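Side-chain contacts in uncharacterized protein (Pseudomonas aeruginosa UCBPP-PA14, PDB 3FD9), which is the antiactivator ExsD, a negative regulator of type III secretion genes that probably disrupts self-association and DNA binding of the transcriptional activator ExsA: residues 101-106 with 221-226; 214-219 with 237-242. One frame throughout, in Å; residues are numbered along the deposited sequence.

Contact 1. Residues 101-106 with 221-226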
loop_
_atom_site.group_PDB
_atom_site.type_symbol
_atom_site.label_atom_id
_atom_site.label_comp_id
_atom_site.label_asym_id
_atom_site.label_seq_id
_atom_site.Cartn_x
_atom_site.Cartn_y
_atom_site.Cartn_z
ATOM N N ASP A 101 2.951 -17.861 9.870
ATOM C CA ASP A 101 2.322 -16.624 10.295
ATOM C C ASP A 101 1.376 -16.839 11.452
ATOM O O ASP A 101 1.090 -15.910 12.205
ATOM C CB ASP A 101 1.558 -16.003 9.136
ATOM C CG ASP A 101 2.471 -15.424 8.092
ATOM O OD1 ASP A 101 3.490 -14.798 8.473
ATOM O OD2 ASP A 101 2.169 -15.591 6.889
ATOM N N TRP A 102 0.881 -18.065 11.576
ATOM C CA TRP A 102 -0.113 -18.380 12.581
ATOM C C TRP A 102 0.471 -19.131 13.765
ATOM O O TRP A 102 -0.111 -19.150 14.837
ATOM C CB TRP A 102 -1.284 -19.151 11.964
ATOM C CG TRP A 102 -2.433 -18.250 11.581
ATOM C CD1 TRP A 102 -3.397 -17.746 12.415
ATOM C CD2 TRP A 102 -2.729 -17.736 10.277
ATOM N NE1 TRP A 102 -4.268 -16.951 11.708
ATOM C CE2 TRP A 102 -3.881 -16.929 10.396
ATOM C CE3 TRP A 102 -2.135 -17.881 9.022
ATOM C CZ2 TRP A 102 -4.447 -16.274 9.311
ATOM C CZ3 TRP A 102 -2.700 -17.224 7.944
ATOM C CH2 TRP A 102 -3.845 -16.432 8.095
ATOM N N VAL A 103 1.628 -19.745 13.583
ATOM C CA VAL A 103 2.219 -20.516 14.660
ATOM C C VAL A 103 3.640 -20.056 14.961
ATOM O O VAL A 103 3.881 -19.390 15.960
ATOM C CB VAL A 103 2.220 -22.026 14.345
ATOM C CG1 VAL A 103 2.774 -22.811 15.515
ATOM C CG2 VAL A 103 0.827 -22.495 14.030
ATOM N N LEU A 104 4.578 -20.403 14.091
ATOM C CA LEU A 104 5.989 -20.219 14.395
ATOM C C LEU A 104 6.346 -18.816 14.867
ATOM O O LEU A 104 7.018 -18.657 15.886
ATOM C CB LEU A 104 6.853 -20.621 13.207
ATOM C CG LEU A 104 6.659 -22.050 12.687
ATOM C CD1 LEU A 104 7.692 -22.337 11.600
ATOM C CD2 LEU A 104 6.756 -23.064 13.806
ATOM N N LEU A 105 5.900 -17.798 14.141
ATOM C CA LEU A 105 6.227 -16.422 14.507
ATOM C C LEU A 105 5.567 -15.949 15.812
ATOM O O LEU A 105 6.236 -15.382 16.678
ATOM C CB LEU A 105 5.902 -15.466 13.358
ATOM C CG LEU A 105 6.828 -15.540 12.153
ATOM C CD1 LEU A 105 6.566 -14.367 11.246
ATOM C CD2 LEU A 105 8.294 -15.558 12.575
ATOM N N PRO A 106 4.251 -16.164 15.956
ATOM C CA PRO A 106 3.616 -15.845 17.244
ATOM C C PRO A 106 4.260 -16.611 18.398
ATOM O O PRO A 106 4.624 -16.032 19.423
ATOM C CB PRO A 106 2.180 -16.327 17.050
ATOM C CG PRO A 106 1.954 -16.219 15.564
ATOM C CD PRO A 106 3.274 -16.601 14.946
ATOM N N GLN A 221 4.984 -31.644 20.012
ATOM C CA GLN A 221 4.468 -32.998 19.861
ATOM C C GLN A 221 3.273 -33.054 18.894
ATOM O O GLN A 221 3.336 -33.750 17.878
ATOM C CB GLN A 221 4.158 -33.626 21.227
ATOM C CG GLN A 221 2.939 -34.543 21.264
ATOM C CD GLN A 221 3.194 -35.910 20.652
ATOM O OE1 GLN A 221 4.341 -36.343 20.509
ATOM N NE2 GLN A 221 2.117 -36.603 20.292
ATOM N N PRO A 222 2.198 -32.299 19.182
ATOM C CA PRO A 222 1.037 -32.300 18.285
ATOM C C PRO A 222 1.348 -31.677 16.933
ATOM O O PRO A 222 0.772 -32.073 15.927
ATOM C CB PRO A 222 0.026 -31.412 19.010
ATOM C CG PRO A 222 0.522 -31.298 20.406
ATOM C CD PRO A 222 1.998 -31.409 20.335
ATOM N N LEU A 223 2.242 -30.697 16.912
ATOM C CA LEU A 223 2.515 -29.961 15.685
ATOM C C LEU A 223 3.099 -30.889 14.618
ATOM O O LEU A 223 2.808 -30.753 13.429
ATOM C CB LEU A 223 3.453 -28.779 15.960
ATOM C CG LEU A 223 3.464 -27.675 14.901
ATOM C CD1 LEU A 223 2.119 -26.987 14.842
ATOM C CD2 LEU A 223 4.549 -26.662 15.173
ATOM N N CYS A 224 3.906 -31.848 15.050
ATOM C CA CYS A 224 4.588 -32.743 14.122
ATOM C C CYS A 224 3.740 -33.942 13.764
ATOM O O CYS A 224 4.221 -34.865 13.101
ATOM C CB CYS A 224 5.906 -33.223 14.715
ATOM S SG CYS A 224 7.075 -31.906 14.975
ATOM N N ARG A 225 2.484 -33.934 14.199
ATOM C CA ARG A 225 1.601 -35.060 13.941
ATOM C C ARG A 225 0.291 -34.586 13.365
ATOM O O ARG A 225 -0.708 -35.291 13.412
ATOM C CB ARG A 225 1.342 -35.850 15.219
ATOM C CG ARG A 225 2.601 -36.180 15.991
ATOM C CD ARG A 225 2.533 -37.574 16.577
ATOM N NE ARG A 225 2.892 -38.583 15.582
ATOM C CZ ARG A 225 2.023 -39.391 14.979
ATOM N NH1 ARG A 225 0.731 -39.315 15.275
ATOM N NH2 ARG A 225 2.451 -40.278 14.085
ATOM N N LEU A 226 0.290 -33.382 12.825
ATOM C CA LEU A 226 -0.949 -32.825 12.326
ATOM C C LEU A 226 -1.648 -33.801 11.388
ATOM O O LEU A 226 -2.868 -33.987 11.467
ATOM C CB LEU A 226 -0.688 -31.483 11.631
ATOM C CG LEU A 226 -0.328 -30.363 12.605
ATOM C CD1 LEU A 226 0.032 -29.096 11.873
ATOM C CD2 LEU A 226 -1.487 -30.135 13.556
#
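Leu223 reaches across to Val103 and Leu104 with the methyl groups at its end, and these three buried aliphatic residues make up the whole of the contact. Leu223 gives most to it. Its CG stands anti to the backbone N (chi1 -161°), which extends the branched end toward segment 101-106 and brings both methyls up to Val103. CG1 of Val103 meets the fork almost symmetrically, lying 4.3 Å from Leu223 CD2 and 4.3 Å from Leu223 CD1. Val103 itself points its CB at the opposite segment, so branch meets branch tip to tip. Leu104 starts out pointing to one side, but its end comes nearer, and its CD2 lies 4.4 Å from CD2 of Leu223. That one leucine methyl is therefore shared by two neighbouring residues of the helix 96-115. With CA atoms of Val103 and Leu223 9.5 Å apart, the backbones stay well separated and the packing is light, amounting to 89 Å² over both sides.

The backbone is irregular on both sides: a wider pi-type turn spans 101-104, and Leu223 is the last helical residue before Cys224 departs from helical geometry. Met99 also touches Leu104 and Leu223, while Trp193, Met197 and Leu200 of helix 193-203 pack on Leu104. Away from this apolar patch, Asp101 forms a salt bridge with Arg31 of the second subunit. The arrangement is plain apolar helix-to-helix packing in a mostly helical protein, where the C-terminal end of helix 217-223 packs on the long helix 96-115.

Contact 2. Residues 214-219 with 237-242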
loop_
_atom_site.group_PDB
_atom_site.type_symbol
_atom_site.label_atom_id
_atom_site.label_comp_id
_atom_site.label_asym_id
_atom_site.label_seq_id
_atom_site.Cartn_x
_atom_site.Cartn_y
_atom_site.Cartn_z
ATOM N N GLU A 214 12.604 -27.047 25.711
ATOM C CA GLU A 214 11.771 -28.029 26.399
ATOM C C GLU A 214 10.391 -27.462 26.700
ATOM O O GLU A 214 9.400 -28.190 26.738
ATOM C CB GLU A 214 12.452 -28.514 27.684
ATOM C CG GLU A 214 12.178 -29.981 28.037
ATOM C CD GLU A 214 10.858 -30.195 28.779
ATOM O OE1 GLU A 214 10.660 -29.572 29.848
ATOM O OE2 GLU A 214 10.024 -31.003 28.305
ATOM N N VAL A 215 10.333 -26.152 26.897
ATOM C CA VAL A 215 9.093 -25.476 27.257
ATOM C C VAL A 215 8.096 -25.407 26.095
ATOM O O VAL A 215 6.979 -24.923 26.247
ATOM C CB VAL A 215 9.381 -24.050 27.748
ATOM C CG1 VAL A 215 9.729 -23.144 26.569
ATOM C CG2 VAL A 215 8.188 -23.496 28.536
ATOM N N LEU A 216 8.503 -25.889 24.928
ATOM C CA LEU A 216 7.639 -25.837 23.757
ATOM C C LEU A 216 7.257 -27.241 23.319
ATOM O O LEU A 216 6.607 -27.422 22.291
ATOM C CB LEU A 216 8.325 -25.088 22.603
ATOM C CG LEU A 216 8.674 -23.612 22.809
ATOM C CD1 LEU A 216 9.468 -23.086 21.635
ATOM C CD2 LEU A 216 7.438 -22.786 23.007
ATOM N N GLU A 217 7.652 -28.229 24.112
ATOM C CA GLU A 217 7.400 -29.627 23.786
ATOM C C GLU A 217 5.926 -29.974 23.571
ATOM O O GLU A 217 5.582 -30.620 22.586
ATOM C CB GLU A 217 7.996 -30.541 24.859
ATOM C CG GLU A 217 9.523 -30.607 24.846
ATOM C CD GLU A 217 10.083 -31.170 23.543
ATOM O OE1 GLU A 217 9.285 -31.646 22.702
ATOM O OE2 GLU A 217 11.324 -31.135 23.361
ATOM N N CYS A 218 5.055 -29.561 24.484
ATOM C CA CYS A 218 3.647 -29.933 24.369
ATOM C C CYS A 218 2.954 -29.248 23.190
ATOM O O CYS A 218 1.894 -29.681 22.751
ATOM C CB CYS A 218 2.887 -29.731 25.690
ATOM S SG CYS A 218 3.623 -28.536 26.813
ATOM N N LEU A 219 3.559 -28.185 22.677
ATOM C CA LEU A 219 3.135 -27.631 21.394
ATOM C C LEU A 219 3.714 -28.435 20.229
ATOM O O LEU A 219 3.013 -28.733 19.261
ATOM C CB LEU A 219 3.579 -26.184 21.242
ATOM C CG LEU A 219 3.440 -25.697 19.797
ATOM C CD1 LEU A 219 1.968 -25.690 19.404
ATOM C CD2 LEU A 219 4.077 -24.326 19.584
ATOM N N GLN A 237 -4.201 -25.902 18.684
ATOM C CA GLN A 237 -5.138 -24.791 18.823
ATOM C C GLN A 237 -5.247 -24.430 20.295
ATOM O O GLN A 237 -5.061 -23.279 20.669
ATOM C CB GLN A 237 -6.512 -25.144 18.243
ATOM C CG GLN A 237 -7.406 -23.941 17.973
ATOM C CD GLN A 237 -8.238 -23.549 19.185
ATOM O OE1 GLN A 237 -8.278 -24.271 20.187
ATOM N NE2 GLN A 237 -8.917 -22.413 19.095
ATOM N N ALA A 238 -5.514 -25.429 21.126
ATOM C CA ALA A 238 -5.678 -25.232 22.564
ATOM C C ALA A 238 -4.433 -24.632 23.202
ATOM O O ALA A 238 -4.528 -23.780 24.079
ATOM C CB ALA A 238 -6.020 -26.545 23.232
ATOM N N TRP A 239 -3.265 -25.094 22.770
ATOM C CA TRP A 239 -2.009 -24.619 23.333
ATOM C C TRP A 239 -1.856 -23.129 23.077
ATOM O O TRP A 239 -1.539 -22.364 23.983
ATOM C CB TRP A 239 -0.831 -25.367 22.721
ATOM C CG TRP A 239 0.442 -25.184 23.467
ATOM C CD1 TRP A 239 0.886 -25.931 24.512
ATOM C CD2 TRP A 239 1.456 -24.202 23.218
ATOM N NE1 TRP A 239 2.105 -25.470 24.941
ATOM C CE2 TRP A 239 2.480 -24.411 24.160
ATOM C CE3 TRP A 239 1.596 -23.162 22.293
ATOM C CZ2 TRP A 239 3.623 -23.623 24.211
ATOM C CZ3 TRP A 239 2.735 -22.378 22.345
ATOM C CH2 TRP A 239 3.733 -22.614 23.296
ATOM N N LEU A 240 -2.089 -22.724 21.833
ATOM C CA LEU A 240 -1.919 -21.335 21.433
ATOM C C LEU A 240 -2.931 -20.486 22.160
ATOM O O LEU A 240 -2.617 -19.413 22.668
ATOM C CB LEU A 240 -2.128 -21.184 19.929
ATOM C CG LEU A 240 -1.134 -21.896 19.015
ATOM C CD1 LEU A 240 -1.562 -21.757 17.556
ATOM C CD2 LEU A 240 0.251 -21.337 19.226
ATOM N N HIS A 241 -4.159 -20.981 22.195
ATOM C CA HIS A 241 -5.260 -20.269 22.822
ATOM C C HIS A 241 -4.997 -19.956 24.298
ATOM O O HIS A 241 -5.144 -18.822 24.731
ATOM C CB HIS A 241 -6.548 -21.072 22.672
ATOM C CG HIS A 241 -7.781 -20.281 22.963
ATOM N ND1 HIS A 241 -8.777 -20.735 23.798
ATOM C CD2 HIS A 241 -8.171 -19.055 22.539
ATOM C CE1 HIS A 241 -9.733 -19.825 23.872
ATOM N NE2 HIS A 241 -9.389 -18.796 23.119
ATOM N N GLU A 242 -4.600 -20.958 25.067
ATOM C CA GLU A 242 -4.344 -20.768 26.489
ATOM C C GLU A 242 -3.235 -19.769 26.757
ATOM O O GLU A 242 -2.941 -19.445 27.908
ATOM C CB GLU A 242 -4.008 -22.102 27.146
ATOM C CG GLU A 242 -5.239 -22.892 27.574
ATOM C CD GLU A 242 -4.992 -24.382 27.608
ATOM O OE1 GLU A 242 -3.900 -24.800 28.063
ATOM O OE2 GLU A 242 -5.895 -25.134 27.179
#
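Leu219 lies over one face of the Trp239 indole, and this pairing is the dense half of the contact. Its CB forms a CH-pi contact 3.6 Å from the centroid of the six-membered ring, only 14° off the ring normal, while Leu219 CD2 reaches Trp239 CZ3 at 3.6 Å. The tryptophan is carried there by a CG anti to its backbone N (chi1 -166°), which throws the indole out from helix 232-241 toward the other segment. Leu216, also buried, adds its CD2 obliquely at 3.7 Å from Trp239 CH2.

The looser part lies nearer solvent. At the five-membered ring the exposed Cys218 makes a sulfur-aromatic contact from an oblique position, with SG 3.9 Å from Trp239 NE1. Separately, the carbonyl O of exposed Val215 stands at the edge of the six-membered ring, 4.1 Å from Trp239 CZ2. Beyond the two segments, Arg243 makes a cation-pi contact with the indole and Trp110 of helix 96-115 meets it in a T-shaped stack. The whole is an aromatic-aliphatic packing, centred on the CH-pi contact of Leu219 with Trp239, that joins the start of helix 217-223 to helix 232-241 within the C-terminal region of ExsD.

In the fold
Helix 217-223 is common to both contacts: contact 2 uses its beginning and the 3-10 turn before it, contact 1 its end. The contact centres lie about 9 Å apart, on the same side of the chain's centre. Along the sequence the segments interleave as 101-106, 214-219, 221-226 and 237-242, so the two connections cross. They also touch, through packing of Trp102 O on Leu240 CD1 at 4.0 Å. Val107, on helix 96-115, packs against Leu219 and Leu240 alike. One continuous core thus brings together helices 96-115, 217-223 and 232-241, joining the C-terminal region to a helix more than a hundred residues earlier, on the far side in sequence of the long helices 119-147 and 157-189.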